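Local coordinates for 273aa long hypothetical dTDP-4-dehydrorhamnose reductase (Sulfolobus tokodaii, PDB 2GGS), which binds NADPH and probably acts as a dTDP-4-dehydrorhamnose reductase, an oxidoreductase of the extended short-chain dehydrogenase type, at residues Lys158-Tyr163 and Gly179-Ile184; Phe215-Lys220 and Leu266-Met271. All coordinates share one frame; numbering follows the deposited sequence.

Contact 1 of 2, residues Lys158-Tyr163 and Gly179-Ile184; sequences KGFPIY and GYYSPI. With NDP (NADPH dihydro-nicotinamide-adenine-dinucleotide phosphate), chain C.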
loop_
_atom_site.group_PDB
_atom_site.type_symbol
_atom_site.label_atom_id
_atom_site.label_comp_id
_atom_site.label_asym_id
_atom_site.label_seq_id
_atom_site.Cartn_x
_atom_site.Cartn_y
_atom_site.Cartn_z
ATOM N N LYS A 158 -2.862 -5.662 10.036
ATOM C CA LYS A 158 -2.811 -4.366 10.694
ATOM C C LYS A 158 -3.689 -3.354 9.926
ATOM O O LYS A 158 -4.588 -3.774 9.209
ATOM C CB LYS A 158 -1.370 -3.891 10.914
ATOM C CG LYS A 158 -0.603 -3.696 9.667
ATOM C CD LYS A 158 0.822 -3.238 9.963
ATOM C CE LYS A 158 1.626 -3.039 8.667
ATOM N NZ LYS A 158 3.053 -2.577 8.995
ATOM N N GLY A 159 -3.464 -2.058 10.114
ATOM C CA GLY A 159 -4.332 -1.055 9.477
ATOM C C GLY A 159 -5.473 -0.787 10.438
ATOM O O GLY A 159 -5.619 -1.472 11.443
ATOM N N PHE A 160 -6.268 0.221 10.128
ATOM C CA PHE A 160 -7.290 0.718 11.056
ATOM C C PHE A 160 -8.346 -0.330 11.485
ATOM O O PHE A 160 -8.666 -0.404 12.697
ATOM C CB PHE A 160 -7.934 1.974 10.450
ATOM C CG PHE A 160 -8.939 2.632 11.346
ATOM C CD1 PHE A 160 -8.550 3.182 12.558
ATOM C CD2 PHE A 160 -10.264 2.708 10.973
ATOM C CE1 PHE A 160 -9.493 3.806 13.401
ATOM C CE2 PHE A 160 -11.195 3.344 11.801
ATOM C CZ PHE A 160 -10.807 3.878 13.001
ATOM N N PRO A 161 -8.922 -1.125 10.544
ATOM C CA PRO A 161 -9.966 -2.054 11.009
ATOM C C PRO A 161 -9.508 -3.012 12.092
ATOM O O PRO A 161 -10.287 -3.341 12.983
ATOM C CB PRO A 161 -10.331 -2.833 9.752
ATOM C CG PRO A 161 -10.080 -1.834 8.633
ATOM C CD PRO A 161 -8.787 -1.206 9.066
ATOM N N ILE A 162 -8.244 -3.419 12.019
ATOM C CA ILE A 162 -7.675 -4.291 13.037
ATOM C C ILE A 162 -7.500 -3.590 14.380
ATOM O O ILE A 162 -7.862 -4.162 15.428
ATOM C CB ILE A 162 -6.379 -4.982 12.524
ATOM C CG1 ILE A 162 -6.779 -6.280 11.839
ATOM C CG2 ILE A 162 -5.436 -5.306 13.692
ATOM C CD1 ILE A 162 -7.232 -7.363 12.842
ATOM N N TYR A 163 -6.968 -2.370 14.363
ATOM C CA TYR A 163 -6.865 -1.550 15.564
ATOM C C TYR A 163 -8.256 -1.404 16.207
ATOM O O TYR A 163 -8.399 -1.579 17.416
ATOM C CB TYR A 163 -6.275 -0.181 15.255
ATOM C CG TYR A 163 -6.626 0.880 16.260
ATOM C CD1 TYR A 163 -5.979 0.952 17.515
ATOM C CD2 TYR A 163 -7.606 1.814 15.971
ATOM C CE1 TYR A 163 -6.324 1.944 18.445
ATOM C CE2 TYR A 163 -7.954 2.798 16.875
ATOM C CZ TYR A 163 -7.314 2.863 18.115
ATOM O OH TYR A 163 -7.712 3.874 18.979
ATOM N N GLY A 179 -12.157 12.172 9.215
ATOM C CA GLY A 179 -11.708 12.288 7.834
ATOM C C GLY A 179 -12.022 11.008 7.088
ATOM O O GLY A 179 -12.447 10.018 7.703
ATOM N N TYR A 180 -11.774 11.032 5.783
ATOM C CA TYR A 180 -12.270 10.014 4.824
ATOM C C TYR A 180 -11.012 9.360 4.292
ATOM O O TYR A 180 -10.042 10.069 3.978
ATOM C CB TYR A 180 -13.122 10.638 3.768
ATOM C CG TYR A 180 -14.350 11.296 4.381
ATOM C CD1 TYR A 180 -14.256 12.568 4.899
ATOM C CD2 TYR A 180 -15.580 10.627 4.430
ATOM C CE1 TYR A 180 -15.330 13.178 5.478
ATOM C CE2 TYR A 180 -16.719 11.248 5.018
ATOM C CZ TYR A 180 -16.564 12.529 5.527
ATOM O OH TYR A 180 -17.636 13.203 6.096
ATOM N N TYR A 181 -11.062 8.077 4.003
ATOM C CA TYR A 181 -10.333 7.498 2.897
ATOM C C TYR A 181 -10.983 6.341 2.152
ATOM O O TYR A 181 -12.211 6.226 2.167
ATOM C CB TYR A 181 -9.011 7.025 3.617
ATOM C CG TYR A 181 -9.143 5.835 4.615
ATOM C CD1 TYR A 181 -10.296 5.657 5.417
ATOM C CD2 TYR A 181 -8.090 4.933 4.784
ATOM C CE1 TYR A 181 -10.427 4.583 6.296
ATOM C CE2 TYR A 181 -8.186 3.862 5.691
ATOM C CZ TYR A 181 -9.357 3.683 6.445
ATOM O OH TYR A 181 -9.454 2.597 7.294
ATOM N N SER A 182 -10.182 5.484 1.497
ATOM C CA SER A 182 -10.751 4.437 0.674
ATOM C C SER A 182 -10.121 3.038 0.952
ATOM O O SER A 182 -9.440 2.475 0.097
ATOM C CB SER A 182 -10.631 4.806 -0.826
ATOM O OG SER A 182 -9.359 5.286 -1.100
ATOM N N PRO A 183 -10.409 2.474 2.131
ATOM C CA PRO A 183 -9.687 1.274 2.567
ATOM C C PRO A 183 -9.981 0.072 1.660
ATOM O O PRO A 183 -11.137 -0.151 1.268
ATOM C CB PRO A 183 -10.231 1.033 3.983
ATOM C CG PRO A 183 -11.618 1.706 3.972
ATOM C CD PRO A 183 -11.382 2.938 3.146
ATOM N N ILE A 184 -8.945 -0.689 1.317
ATOM C CA ILE A 184 -9.073 -1.910 0.550
ATOM C C ILE A 184 -8.367 -3.016 1.314
ATOM O O ILE A 184 -7.297 -2.775 1.910
ATOM C CB ILE A 184 -8.472 -1.705 -0.893
ATOM C CG1 ILE A 184 -8.708 -2.915 -1.828
ATOM C CG2 ILE A 184 -6.932 -1.250 -0.807
ATOM C CD1 ILE A 184 -8.331 -2.612 -3.278
HETATM P PA NDP C . 3.610 -3.439 5.356
HETATM O O1A NDP C . 4.023 -2.482 6.394
HETATM O O2A NDP C . 2.739 -4.531 5.853
HETATM O O5B NDP C . 4.851 -4.093 4.629
HETATM C C5B NDP C . 6.032 -3.345 4.401
HETATM C C4B NDP C . 6.957 -4.274 3.657
HETATM O O4B NDP C . 8.106 -3.514 3.276
HETATM C C3B NDP C . 7.390 -5.480 4.476
HETATM O O3B NDP C . 7.391 -6.606 3.641
HETATM C C2B NDP C . 8.826 -5.093 4.850
HETATM O O2B NDP C . 9.575 -6.261 4.999
HETATM C C1B NDP C . 9.226 -4.325 3.598
HETATM N N9A NDP C . 10.388 -3.466 3.850
HETATM C C8A NDP C . 10.430 -2.340 4.615
HETATM N N7A NDP C . 11.708 -1.863 4.603
HETATM C C5A NDP C . 12.447 -2.689 3.843
HETATM C C6A NDP C . 13.804 -2.698 3.497
HETATM N N6A NDP C . 14.658 -1.791 4.048
HETATM N N1A NDP C . 14.235 -3.728 2.707
HETATM C C2A NDP C . 13.405 -4.733 2.225
HETATM N N3A NDP C . 12.079 -4.724 2.583
HETATM C C4A NDP C . 11.631 -3.723 3.377
HETATM O O3 NDP C . 2.956 -2.489 4.216
HETATM P PN NDP C . 1.644 -2.806 3.317
HETATM O O1N NDP C . 1.603 -4.150 2.785
HETATM O O2N NDP C . 0.547 -2.277 4.159
HETATM O O5D NDP C . 1.871 -1.729 2.155
HETATM C C5D NDP C . 2.229 -2.152 0.843
HETATM C C4D NDP C . 2.466 -0.964 -0.080
HETATM O O4D NDP C . 1.275 -0.215 -0.149
HETATM C C3D NDP C . 3.553 -0.001 0.388
HETATM O O3D NDP C . 4.115 0.490 -0.799
HETATM C C2D NDP C . 2.791 1.095 1.092
HETATM O O2D NDP C . 3.540 2.299 1.095
HETATM C C1D NDP C . 1.536 1.150 0.187
HETATM N N1N NDP C . 0.399 1.733 0.909
HETATM C C2N NDP C . 0.114 1.240 2.154
HETATM C C3N NDP C . -1.048 1.592 2.827
HETATM C C7N NDP C . -1.303 1.015 4.182
HETATM O O7N NDP C . -2.351 1.548 4.958
HETATM N N7N NDP C . -0.535 0.028 4.638
HETATM C C4N NDP C . -2.040 2.556 2.202
HETATM C C5N NDP C . -1.626 3.074 0.845
HETATM C C6N NDP C . -0.434 2.625 0.264
HETATM P P2B NDP C . 9.979 -6.863 6.492
HETATM O O1X NDP C . 10.335 -8.257 6.166
HETATM O O2X NDP C . 8.807 -6.729 7.403
HETATM O O3X NDP C . 11.164 -6.057 7.084
#

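Contact 2 of 2, residues Phe215-Lys220 and Leu266-Met271; sequences FELALK and LDLDGM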
loop_
_atom_site.group_PDB
_atom_site.type_symbol
_atom_site.label_atom_id
_atom_site.label_comp_id
_atom_site.label_asym_id
_atom_site.label_seq_id
_atom_site.Cartn_x
_atom_site.Cartn_y
_atom_site.Cartn_z
ATOM N N PHE A 215 -14.869 6.994 11.362
ATOM C CA PHE A 215 -15.926 6.844 12.370
ATOM C C PHE A 215 -16.941 5.810 11.906
ATOM O O PHE A 215 -17.261 4.859 12.633
ATOM C CB PHE A 215 -16.598 8.196 12.615
ATOM C CG PHE A 215 -17.574 8.205 13.793
ATOM C CD1 PHE A 215 -17.146 7.853 15.072
ATOM C CD2 PHE A 215 -18.888 8.614 13.611
ATOM C CE1 PHE A 215 -18.030 7.857 16.181
ATOM C CE2 PHE A 215 -19.789 8.633 14.702
ATOM C CZ PHE A 215 -19.334 8.265 15.995
ATOM N N GLU A 216 -17.430 5.967 10.680
ATOM C CA GLU A 216 -18.441 5.021 10.231
ATOM C C GLU A 216 -17.806 3.633 10.167
ATOM O O GLU A 216 -18.418 2.643 10.564
ATOM C CB GLU A 216 -19.068 5.401 8.888
ATOM C CG GLU A 216 -20.083 4.332 8.450
ATOM C CD GLU A 216 -20.678 4.498 7.061
ATOM O OE1 GLU A 216 -20.085 5.194 6.215
ATOM O OE2 GLU A 216 -21.755 3.866 6.817
ATOM N N LEU A 217 -16.563 3.565 9.670
ATOM C CA LEU A 217 -15.910 2.265 9.528
ATOM C C LEU A 217 -15.781 1.556 10.871
ATOM O O LEU A 217 -16.082 0.369 10.979
ATOM C CB LEU A 217 -14.535 2.411 8.854
ATOM C CG LEU A 217 -13.713 1.133 8.650
ATOM C CD1 LEU A 217 -14.524 0.075 7.915
ATOM C CD2 LEU A 217 -12.466 1.458 7.869
ATOM N N ALA A 218 -15.375 2.313 11.892
ATOM C CA ALA A 218 -15.167 1.783 13.227
ATOM C C ALA A 218 -16.491 1.261 13.801
ATOM O O ALA A 218 -16.534 0.170 14.350
ATOM C CB ALA A 218 -14.568 2.856 14.121
ATOM N N LEU A 219 -17.560 2.039 13.619
ATOM C CA LEU A 219 -18.884 1.657 14.122
ATOM C C LEU A 219 -19.486 0.476 13.356
ATOM O O LEU A 219 -20.200 -0.343 13.964
ATOM C CB LEU A 219 -19.848 2.844 14.107
ATOM C CG LEU A 219 -19.600 3.941 15.137
ATOM C CD1 LEU A 219 -20.570 5.107 14.974
ATOM C CD2 LEU A 219 -19.693 3.398 16.554
ATOM N N LYS A 220 -19.217 0.389 12.046
ATOM C CA LYS A 220 -19.607 -0.792 11.262
ATOM C C LYS A 220 -18.948 -2.012 11.838
ATOM O O LYS A 220 -19.635 -3.038 11.993
ATOM C CB LYS A 220 -19.210 -0.738 9.776
ATOM C CG LYS A 220 -20.042 0.146 8.918
ATOM C CD LYS A 220 -19.615 -0.037 7.464
ATOM C CE LYS A 220 -20.257 -1.289 6.881
ATOM N NZ LYS A 220 -21.744 -1.115 6.917
ATOM N N LEU A 266 -16.366 -2.730 0.437
ATOM C CA LEU A 266 -15.712 -2.979 1.722
ATOM C C LEU A 266 -15.626 -4.485 2.013
ATOM O O LEU A 266 -16.631 -5.205 1.952
ATOM C CB LEU A 266 -16.431 -2.301 2.869
ATOM C CG LEU A 266 -15.732 -2.440 4.239
ATOM C CD1 LEU A 266 -14.400 -1.637 4.195
ATOM C CD2 LEU A 266 -16.619 -1.974 5.384
ATOM N N ASP A 267 -14.418 -4.948 2.302
ATOM C CA ASP A 267 -14.149 -6.336 2.527
ATOM C C ASP A 267 -13.640 -6.638 3.948
ATOM O O ASP A 267 -12.546 -6.999 4.119
ATOM C CB ASP A 267 -13.182 -6.849 1.457
ATOM C CG ASP A 267 -12.822 -8.293 1.615
ATOM O OD1 ASP A 267 -13.658 -9.074 1.968
ATOM O OD2 ASP A 267 -11.683 -8.616 1.393
ATOM N N LEU A 268 -14.481 -6.500 4.949
ATOM C CA LEU A 268 -14.055 -6.852 6.277
ATOM C C LEU A 268 -13.614 -8.287 6.539
ATOM O O LEU A 268 -12.871 -8.530 7.443
ATOM C CB LEU A 268 -15.042 -6.389 7.325
ATOM C CG LEU A 268 -15.300 -4.896 7.367
ATOM C CD1 LEU A 268 -16.362 -4.582 8.370
ATOM C CD2 LEU A 268 -14.031 -4.174 7.686
ATOM N N ASP A 269 -14.078 -9.223 5.750
ATOM C CA ASP A 269 -13.565 -10.572 5.828
ATOM C C ASP A 269 -12.056 -10.685 5.485
ATOM O O ASP A 269 -11.467 -11.696 5.666
ATOM C CB ASP A 269 -14.347 -11.505 4.920
ATOM C CG ASP A 269 -15.758 -11.841 5.441
ATOM O OD1 ASP A 269 -16.096 -11.576 6.565
ATOM O OD2 ASP A 269 -16.472 -12.414 4.650
ATOM N N GLY A 270 -11.486 -9.615 4.961
ATOM C CA GLY A 270 -10.065 -9.550 4.670
ATOM C C GLY A 270 -9.204 -9.230 5.868
ATOM O O GLY A 270 -8.014 -9.164 5.771
ATOM N N MET A 271 -9.862 -8.988 6.982
ATOM C CA MET A 271 -9.154 -8.798 8.267
ATOM C C MET A 271 -8.583 -10.136 8.728
ATOM O O MET A 271 -9.232 -11.198 8.584
ATOM C CB MET A 271 -10.097 -8.261 9.344
ATOM C CG MET A 271 -10.453 -6.808 9.199
ATOM S SD MET A 271 -11.365 -6.249 10.623
ATOM C CE MET A 271 -12.968 -6.787 10.148
#

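Contact 1 of 2, residues Lys158-Tyr163 and Gly179-Ile184
Tyr181 reaches across from the 179-184 segment and brings its hydroxyl to the first turn of helix 160-169. The packing rests on this one oxygen. Tyr181 OH lies 3.6 Å from Phe160 CB and 3.8 Å from Phe160 CD2. It meets the root of the Phe160 side chain and comes to the ring obliquely, near CD2. The two side chains cross at a slant and do not stack. Pro161 adds a looser touch, with CD 4.2 Å from Tyr181 OH. On Phe160, CG stands anti to the backbone N (chi1 -176°), which turns the ring to the side of the helix where the Tyr181 hydroxyl arrives. Within its own segment, Pro183 packs on one face of the Tyr181 ring, with CD 3.6 Å above the plane and over the ring centre. Arg214 makes a cation-pi contact with the same ring.

The protein belongs to the RmlD family of the NADP-binding Rossmann clan. Here the loop after the parallel-sheet strand 147-151 runs into helix 160-169, and the short strand 180-181 pairs antiparallel with strand 212-213.

No hydrogen bond joins the two segments. Lys158 binds the cofactor instead. It sends an extended chain to NADPH, and its NZ donates a hydrogen bond of 2.8 Å to O1A of the diphosphate, on the adenosine side. The pairing of ammonium and phosphate would favour a charged lysine. Thr68 also hydrogen-bonds the cofactor and touches the Lys158 side chain. Gly159 is the N-cap residue; its backbone angles would press a side chain against the preceding carbonyl O. Its own O accepts weak hydrogen bonds from the N atoms of Ile162 and Tyr163, each at 3.3 Å.

Contact 2 of 2, residues Phe215-Lys220 and Leu266-Met271
Leu266 meets helix 214-224 with both methyls of its side chain. Its CD2 lies 3.9 Å from Leu217 CD1, and its CD1 is 4.1 Å from the same Leu217 methyl. The two leucine side chains cross at an angle. Leu266 CD2 also touches Lys220, whose CE is 4.0 Å away. The side chains of Leu266 and Lys220 run past each other in opposite directions. The Lys220 chain is extended to CD and bends at chi3 (81°), which sets CE beside the leucine methyl; the further bend at chi4 (62°) only turns NZ.

Asp267 turns its side chain away from the helix. Its OD2 forms a salt bridge with Arg187 NE and is hydrogen-bonded with Ser185 OG. Its backbone O accepts a hydrogen bond of 2.9 Å from Gly270 N, which helps close the short 3-10 turn 268-270.

Leu268 opens that turn and adds a second apolar touch, with CD2 4.3 Å from Leu217 CD1. Leu217 CD1 therefore meets both leucines of the loop. Leu268 O then accepts a bond of 3.1 Å from Met271 N.

Met271 packs on Phe155 and Phe225. The C-terminal loop thus lies against helix 214-224, with helix 160-169 beside Leu217 and Ala218, and strand 231-234 packed on Phe215, Ala218 and Leu219.

Overall arrangement
The two contacts follow each other along the chain: contact 1 closes before contact 2 opens. Their centres are about 8 Å apart, on the same side of the chain's centre. Helix 214-224 joins them. Leu217 CD2 packs on the segments of contact 1, 3.3 Å from Tyr181 OH and 4.0 Å from Phe160 CD2, while its other methyl serves contact 2. A second link runs from Pro161 CB to Met271 SD, at 3.7 Å. Together they bring helix 160-169, strand 180-181, helix 214-224 and the C-terminal loop into one packed region. Lys158 of contact 1 connects this region with the NADPH site; contact 2 is centred farther from the chain's centre, about 17 Å against 12 Å.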